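Local coordinates for protein D-alanyl-d-alanine carboxypeptidase DACD (Escherichia coli, PDB 5FSR) that removes the terminal D-alanine from peptidoglycan precursor peptides as a DD-carboxypeptidase of the cell envelope, helping to maintain cell shape, at residues G71-R76 against D140-G145; M109-G114 against R120-G125; G125-S130 against P197-M202. One frame throughout, in Å; residues are numbered along the deposited sequence.

Interaction 1: G71-R76 against D140-G145; sequences GYVVDR and DYIAGG
Ile142 reaches from helix 132-143 to Val74 on helix 66-79, and the close part of the contact is one pair of methyls: Ile142 CD1 lies 3.6 Å from Val74 CG2. The two side chains meet at about a right angle. CG1 of Ile142 sits anti to its own carbonyl carbon (chi1 -67°), and the chain runs on extended, so CD1 is the outermost carbon and also nears the Val74 backbone, 4.0 Å from CA. The second branch is slacker, with Ile142 CG2 at 4.2 Å from Val73 CG1; Phe149 and Met152 of helix 146-159 also pack on Val73. Helix 66-79 is the central helix of the penicillin-recognising fold: Ser64, the presumed acylated serine of the SxxK motif, lies just before it, and Lys67 lies in its first turn. Val74 is further along, its side chain about 9 Å from that of Lys67. Toward solvent helix 132-143 ends. Exposed Gly144 leaves helical geometry with positive phi, its N bonded only weakly to Asp140 O, and Gly145 takes the N-cap position of helix 146-159. On another flank of helix 66-79, turned from Ile142, partly exposed Arg76 grips buried Asp75 side-on, with NE and NH2 both bonding OD1, NH2 at 2.6 Å. The oxygen lies nearly in the guanidinium plane, while OD2 of Asp75 accepts from the backbone N of Glu196.

Interaction 2: M109-G114 against R120-G125; sequences MFLKEG and RDLSRG
The Asp133 carboxylate grips the turn that carries Met109 and Leu111, the two residues that press on helix 119-127: OD1 accepts from the backbone N of Met109, and OD2 from that of Leu111 and, weakly, from that of Phe110. With its backbone pinned in this way, the loop sends both apolar side chains toward the helix. Met109 has CG anti to its backbone N (chi1 -168°) and is extended beyond it, laying the thioether along the helix surface. Its sulfur SD rests 3.7 Å from Gly125 CA, where the bare glycine backbone admits it, and CG of Met109 is 4.0 Å from the same carbon. The SD atom also faces Leu122 CD2 at 4.3 Å. The terminal methyl is modelled too near the carbonyl oxygen of Asp121, so the exact place of both is doubtful. Next to it, Leu111 CD1 meets Leu122 CD2 at 3.6 Å, the two leucine side chains crossing at about a right angle. Trp210 of strand 207-210 touches both Met109 and Leu111, while Ala137 and Leu138 of helix 132-143 pack on Leu122. Further round helix 119-127, Asp121 OD1 stands over one face of the Arg124 guanidinium, toward its rim, 3.5 Å from NH1, an attraction of charges without a directed N-H. No hydrogen bond joins the two segments. The arrangement is a loop folded back over the helix that leads to Ser130, the first residue of the SxN motif of this penicillin-binding family.

Interaction 3: G125-S130 against P197-M202; sequences GLIVDS and PEFYHM
Ile127 puts its two branches to different uses against the segment 197-202. Its CD1 lies 3.6 Å from Phe199 CE1, approaching the ring obliquely, and 3.9 Å from Met202 CB, so this one methyl touches both residues. CG2, anti to the backbone N because chi1 is -73°, turns instead to the Met202 carbonyl, 3.3 Å from its O. Val128 CG2 comes to the same oxygen at 3.7 Å. In the next shell, Phe199 is packed by Val74 and Asp75 of helix 66-79 and by Ser123 of helix 119-127; Met202, extended beyond CG, runs away from Ile127 toward Arg120 and Ser123. A backbone bond of 3.0 Å from Met202 N to Phe199 O ties the two partners of Ile127 together. Beyond Val128 the chain turns at Ser130, which has positive phi and by similarity belongs to the active site; the polar bonds seen here are those of its OG, to Lys67 NZ and weakly to Lys233 NZ. With carbon meeting carbon, or methyls meeting a carbonyl, and no hydrogen bond between the segments, the contact itself is apolar and depends on shape and burial.

All three contacts are largely buried and apolar, and none has a hydrogen bond between its segments. Interaction 3 lies nearest the middle of the chain, interaction 2 farthest out. Interactions 2 and 3 both use helix 119-127 and share Gly125: the loop 109-114 covers one part of it, the segment 197-202 another. Interaction 1 joins helices 66-79 and 132-143, the latter following helix 119-127 in the chain, and ends near the exposed Gly144. Phe199 bridges to interaction 1, its CE2 3.7 Å from Val74 CG1. Aliphatic branches suffice in interaction 1; interaction 2 adds a thioether, interaction 3 an aromatic ring and a backbone carbonyl.

Interaction 1: G71-R76 against D140-G145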
# COMPACT_ATOMS: atom_id res chain seq x y z
N GLY A 71 -0.20 2.33 10.47
CA GLY A 71 -0.63 0.92 10.54
C GLY A 71 0.51 -0.09 10.34
O GLY A 71 0.48 -1.21 10.87
N TYR A 72 1.49 0.30 9.53
CA TYR A 72 2.60 -0.57 9.19
C TYR A 72 3.46 -0.76 10.40
O TYR A 72 3.80 -1.90 10.70
CB TYR A 72 3.43 -0.07 7.98
CG TYR A 72 4.41 -1.13 7.51
CD1 TYR A 72 3.97 -2.29 6.89
CD2 TYR A 72 5.77 -1.00 7.73
CE1 TYR A 72 4.85 -3.29 6.49
CE2 TYR A 72 6.67 -1.99 7.33
CZ TYR A 72 6.20 -3.13 6.69
OH TYR A 72 7.07 -4.12 6.32
N VAL A 73 3.80 0.32 11.11
CA VAL A 73 4.52 0.15 12.41
C VAL A 73 3.76 -0.80 13.37
O VAL A 73 4.37 -1.65 13.99
CB VAL A 73 4.80 1.50 13.14
CG1 VAL A 73 5.42 1.25 14.50
CG2 VAL A 73 5.75 2.38 12.32
N VAL A 74 2.43 -0.69 13.42
CA VAL A 74 1.61 -1.58 14.26
C VAL A 74 1.73 -3.02 13.84
O VAL A 74 1.92 -3.89 14.69
CB VAL A 74 0.09 -1.20 14.30
CG1 VAL A 74 -0.70 -2.20 15.15
CG2 VAL A 74 -0.10 0.23 14.82
N ASP A 75 1.58 -3.26 12.53
CA ASP A 75 1.82 -4.57 11.92
C ASP A 75 3.18 -5.14 12.31
O ASP A 75 3.28 -6.31 12.70
CB ASP A 75 1.68 -4.47 10.39
CG ASP A 75 2.00 -5.76 9.67
OD1 ASP A 75 3.19 -6.17 9.67
OD2 ASP A 75 1.07 -6.35 9.07
N ARG A 76 4.22 -4.33 12.19
CA ARG A 76 5.60 -4.82 12.45
C ARG A 76 5.83 -5.05 13.93
O ARG A 76 6.59 -5.93 14.31
CB ARG A 76 6.65 -3.83 11.94
CG ARG A 76 6.63 -3.55 10.43
CD ARG A 76 7.11 -4.74 9.63
NE ARG A 76 6.01 -5.66 9.34
CZ ARG A 76 6.16 -6.85 8.79
NH1 ARG A 76 7.37 -7.32 8.49
NH2 ARG A 76 5.09 -7.60 8.55
N ASP A 140 1.55 5.73 21.72
CA ASP A 140 1.99 5.67 23.15
C ASP A 140 2.21 4.25 23.59
O ASP A 140 3.22 3.96 24.22
CB ASP A 140 0.98 6.38 24.10
CG ASP A 140 0.91 7.87 23.85
OD1 ASP A 140 1.83 8.37 23.17
OD2 ASP A 140 -0.04 8.54 24.27
N TYR A 141 1.30 3.35 23.23
CA TYR A 141 1.49 1.95 23.63
C TYR A 141 2.76 1.34 23.00
O TYR A 141 3.54 0.69 23.71
CB TYR A 141 0.29 1.07 23.29
CG TYR A 141 0.38 -0.33 23.86
CD1 TYR A 141 0.44 -0.54 25.24
CD2 TYR A 141 0.36 -1.45 23.04
CE1 TYR A 141 0.50 -1.83 25.77
CE2 TYR A 141 0.41 -2.74 23.55
CZ TYR A 141 0.48 -2.93 24.91
OH TYR A 141 0.52 -4.20 25.42
N ILE A 142 2.98 1.59 21.71
CA ILE A 142 4.07 0.94 20.95
C ILE A 142 5.48 1.50 21.22
O ILE A 142 6.42 0.75 21.43
CB ILE A 142 3.78 0.93 19.43
CG1 ILE A 142 2.58 0.03 19.16
CG2 ILE A 142 4.99 0.40 18.64
CD1 ILE A 142 1.95 0.24 17.80
N ALA A 143 5.64 2.81 21.20
CA ALA A 143 6.95 3.42 21.41
C ALA A 143 7.14 4.13 22.77
O ALA A 143 8.23 4.55 23.10
CB ALA A 143 7.21 4.40 20.29
N GLY A 144 6.08 4.26 23.56
CA GLY A 144 6.13 5.04 24.79
C GLY A 144 5.74 6.49 24.54
O GLY A 144 5.51 7.23 25.51
N GLY A 145 5.65 6.91 23.28
CA GLY A 145 5.31 8.28 22.94
C GLY A 145 5.27 8.66 21.46
O GLY A 145 5.82 7.95 20.58

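Interaction 2: M109-G114 against R120-G125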
# COMPACT_ATOMS: atom_id res chain seq x y z
N MET A 109 -12.15 7.63 16.21
CA MET A 109 -12.78 6.44 16.77
C MET A 109 -13.70 6.81 17.94
O MET A 109 -14.56 6.01 18.34
CB MET A 109 -11.68 5.51 17.26
CG MET A 109 -12.10 4.10 17.61
SD MET A 109 -10.63 3.17 18.04
CE MET A 109 -11.44 1.64 18.43
N PHE A 110 -13.46 8.00 18.51
CA PHE A 110 -14.21 8.54 19.66
C PHE A 110 -13.92 7.71 20.90
O PHE A 110 -14.82 7.17 21.55
CB PHE A 110 -15.72 8.69 19.39
CG PHE A 110 -16.05 9.63 18.27
CD1 PHE A 110 -15.85 10.99 18.42
CD2 PHE A 110 -16.60 9.18 17.07
CE1 PHE A 110 -16.16 11.89 17.39
CE2 PHE A 110 -16.90 10.07 16.03
CZ PHE A 110 -16.68 11.42 16.19
N LEU A 111 -12.63 7.64 21.21
CA LEU A 111 -12.13 7.03 22.43
C LEU A 111 -12.21 8.05 23.57
O LEU A 111 -12.07 9.23 23.34
CB LEU A 111 -10.66 6.63 22.23
CG LEU A 111 -10.30 5.62 21.17
CD1 LEU A 111 -8.78 5.53 21.05
CD2 LEU A 111 -10.90 4.25 21.45
N LYS A 112 -12.39 7.57 24.78
CA LYS A 112 -12.39 8.42 25.97
C LYS A 112 -11.25 7.99 26.89
O LYS A 112 -10.92 6.83 26.96
CB LYS A 112 -13.73 8.35 26.68
CG LYS A 112 -13.82 9.23 27.92
N GLU A 113 -10.62 8.96 27.56
CA GLU A 113 -9.64 8.66 28.61
C GLU A 113 -10.18 7.62 29.61
O GLU A 113 -11.31 7.72 30.07
CB GLU A 113 -9.22 9.92 29.35
CG GLU A 113 -8.29 9.67 30.55
CD GLU A 113 -7.88 10.95 31.25
OE1 GLU A 113 -8.53 11.97 31.03
OE2 GLU A 113 -6.90 10.92 32.01
N GLY A 114 -9.34 6.62 29.90
CA GLY A 114 -9.72 5.50 30.76
C GLY A 114 -10.35 4.32 30.06
O GLY A 114 -10.52 3.26 30.68
N ARG A 120 -6.23 -4.82 18.46
CA ARG A 120 -7.11 -5.11 17.34
C ARG A 120 -8.18 -4.06 17.07
O ARG A 120 -8.32 -3.62 15.91
CB ARG A 120 -7.79 -6.46 17.55
CG ARG A 120 -8.48 -7.02 16.31
CD ARG A 120 -9.27 -8.29 16.57
NE ARG A 120 -8.54 -9.23 17.41
CZ ARG A 120 -7.66 -10.15 17.01
NH1 ARG A 120 -7.34 -10.29 15.71
NH2 ARG A 120 -7.09 -10.97 17.90
N ASP A 121 -8.94 -3.69 18.12
CA ASP A 121 -9.99 -2.67 17.95
C ASP A 121 -9.43 -1.28 17.72
O ASP A 121 -10.08 -0.49 17.06
CB ASP A 121 -10.99 -2.65 19.12
CG ASP A 121 -11.76 -3.92 19.24
OD1 ASP A 121 -11.85 -4.70 18.26
OD2 ASP A 121 -12.27 -4.16 20.32
N LEU A 122 -8.24 -0.98 18.24
CA LEU A 122 -7.56 0.26 17.90
C LEU A 122 -7.08 0.29 16.39
O LEU A 122 -7.14 1.32 15.72
CB LEU A 122 -6.37 0.50 18.85
CG LEU A 122 -6.61 0.98 20.28
CD1 LEU A 122 -5.38 0.78 21.16
CD2 LEU A 122 -7.03 2.45 20.29
N SER A 123 -6.55 -0.84 15.92
CA SER A 123 -6.19 -1.06 14.51
C SER A 123 -7.41 -0.89 13.59
O SER A 123 -7.33 -0.28 12.56
CB SER A 123 -5.53 -2.43 14.31
OG SER A 123 -4.41 -2.59 15.16
N ARG A 124 -8.58 -1.37 14.02
CA ARG A 124 -9.80 -1.11 13.23
C ARG A 124 -10.19 0.37 13.21
O ARG A 124 -10.51 0.90 12.16
CB ARG A 124 -10.97 -1.97 13.74
CG ARG A 124 -10.73 -3.47 13.68
CD ARG A 124 -12.06 -4.23 13.70
NE ARG A 124 -11.82 -5.63 14.10
CZ ARG A 124 -12.56 -6.37 14.92
NH1 ARG A 124 -13.66 -5.87 15.53
NH2 ARG A 124 -12.20 -7.63 15.16
N GLY A 125 -10.13 1.03 14.35
CA GLY A 125 -10.37 2.48 14.41
C GLY A 125 -9.45 3.31 13.51
O GLY A 125 -9.87 4.27 12.88

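Interaction 3: G125-S130 against P197-M202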
# COMPACT_ATOMS: atom_id res chain seq x y z
N GLY A 125 -10.13 1.03 14.35
CA GLY A 125 -10.37 2.48 14.41
C GLY A 125 -9.45 3.31 13.51
O GLY A 125 -9.87 4.27 12.88
N LEU A 126 -8.17 2.95 13.51
CA LEU A 126 -7.16 3.52 12.58
C LEU A 126 -7.57 3.33 11.12
O LEU A 126 -7.60 4.27 10.34
CB LEU A 126 -5.80 2.83 12.80
CG LEU A 126 -4.64 3.05 11.81
CD1 LEU A 126 -4.05 4.42 12.02
CD2 LEU A 126 -3.56 2.00 11.98
N ILE A 127 -7.93 2.11 10.77
CA ILE A 127 -8.06 1.71 9.38
C ILE A 127 -9.45 2.10 8.87
O ILE A 127 -9.58 2.89 7.90
CB ILE A 127 -7.75 0.23 9.21
CG1 ILE A 127 -6.23 0.04 9.37
CG2 ILE A 127 -8.19 -0.26 7.85
CD1 ILE A 127 -5.74 -1.38 9.42
N VAL A 128 -10.46 1.60 9.57
CA VAL A 128 -11.84 1.76 9.12
C VAL A 128 -12.33 3.20 9.36
O VAL A 128 -12.96 3.80 8.46
CB VAL A 128 -12.77 0.72 9.74
CG1 VAL A 128 -14.19 0.94 9.26
CG2 VAL A 128 -12.30 -0.70 9.41
N ASP A 129 -12.06 3.75 10.54
CA ASP A 129 -12.46 5.15 10.84
C ASP A 129 -11.43 6.18 10.43
O ASP A 129 -11.76 7.36 10.41
CB ASP A 129 -12.79 5.37 12.33
CG ASP A 129 -13.87 4.46 12.83
OD1 ASP A 129 -14.56 3.88 11.98
OD2 ASP A 129 -14.03 4.33 14.08
N SER A 130 -10.19 5.76 10.17
CA SER A 130 -9.07 6.69 9.98
C SER A 130 -8.89 7.54 11.24
O SER A 130 -8.75 8.75 11.16
CB SER A 130 -9.23 7.56 8.71
OG SER A 130 -8.04 8.35 8.51
N PRO A 197 -1.16 -11.28 7.80
CA PRO A 197 -2.34 -11.47 6.91
C PRO A 197 -3.64 -10.80 7.39
O PRO A 197 -4.33 -10.13 6.59
CB PRO A 197 -2.49 -13.01 6.82
CG PRO A 197 -1.12 -13.55 7.12
CD PRO A 197 -0.47 -12.56 8.08
N GLU A 198 -3.94 -10.96 8.68
CA GLU A 198 -5.17 -10.42 9.28
C GLU A 198 -5.07 -8.95 9.55
O GLU A 198 -6.07 -8.33 9.92
CB GLU A 198 -5.56 -11.16 10.57
CG GLU A 198 -5.45 -12.69 10.54
CD GLU A 198 -5.99 -13.37 9.29
OE1 GLU A 198 -6.91 -12.86 8.58
OE2 GLU A 198 -5.47 -14.47 9.02
N PHE A 199 -3.90 -8.35 9.41
CA PHE A 199 -3.84 -6.92 9.53
C PHE A 199 -4.39 -6.34 8.25
O PHE A 199 -5.39 -5.57 8.29
CB PHE A 199 -2.45 -6.43 9.81
CG PHE A 199 -2.44 -5.09 10.42
CD1 PHE A 199 -2.45 -3.96 9.63
CD2 PHE A 199 -2.51 -4.97 11.82
CE1 PHE A 199 -2.46 -2.70 10.22
CE2 PHE A 199 -2.56 -3.73 12.41
CZ PHE A 199 -2.52 -2.60 11.61
N TYR A 200 -3.82 -6.75 7.12
CA TYR A 200 -4.21 -6.18 5.84
C TYR A 200 -5.72 -6.33 5.65
O TYR A 200 -6.34 -5.41 5.13
CB TYR A 200 -3.44 -6.76 4.62
CG TYR A 200 -3.96 -6.15 3.33
CD1 TYR A 200 -3.85 -4.79 3.11
CD2 TYR A 200 -4.67 -6.91 2.39
CE1 TYR A 200 -4.38 -4.19 1.98
CE2 TYR A 200 -5.22 -6.31 1.24
CZ TYR A 200 -5.05 -4.96 1.03
OH TYR A 200 -5.56 -4.31 -0.09
N HIS A 201 -6.30 -7.48 6.04
CA HIS A 201 -7.74 -7.75 5.88
C HIS A 201 -8.65 -6.65 6.45
O HIS A 201 -9.71 -6.39 5.91
CB HIS A 201 -8.15 -9.10 6.46
CG HIS A 201 -9.46 -9.59 5.94
ND1 HIS A 201 -10.65 -9.35 6.58
CD2 HIS A 201 -9.78 -10.26 4.80
CE1 HIS A 201 -11.65 -9.86 5.88
NE2 HIS A 201 -11.14 -10.42 4.80
N MET A 202 -8.21 -5.97 7.50
CA MET A 202 -8.97 -4.87 8.10
C MET A 202 -9.18 -3.71 7.13
O MET A 202 -10.09 -2.88 7.38
CB MET A 202 -8.30 -4.34 9.37
CG MET A 202 -8.21 -5.31 10.53
SD MET A 202 -7.39 -4.53 11.94
CE MET A 202 -7.78 -5.71 13.23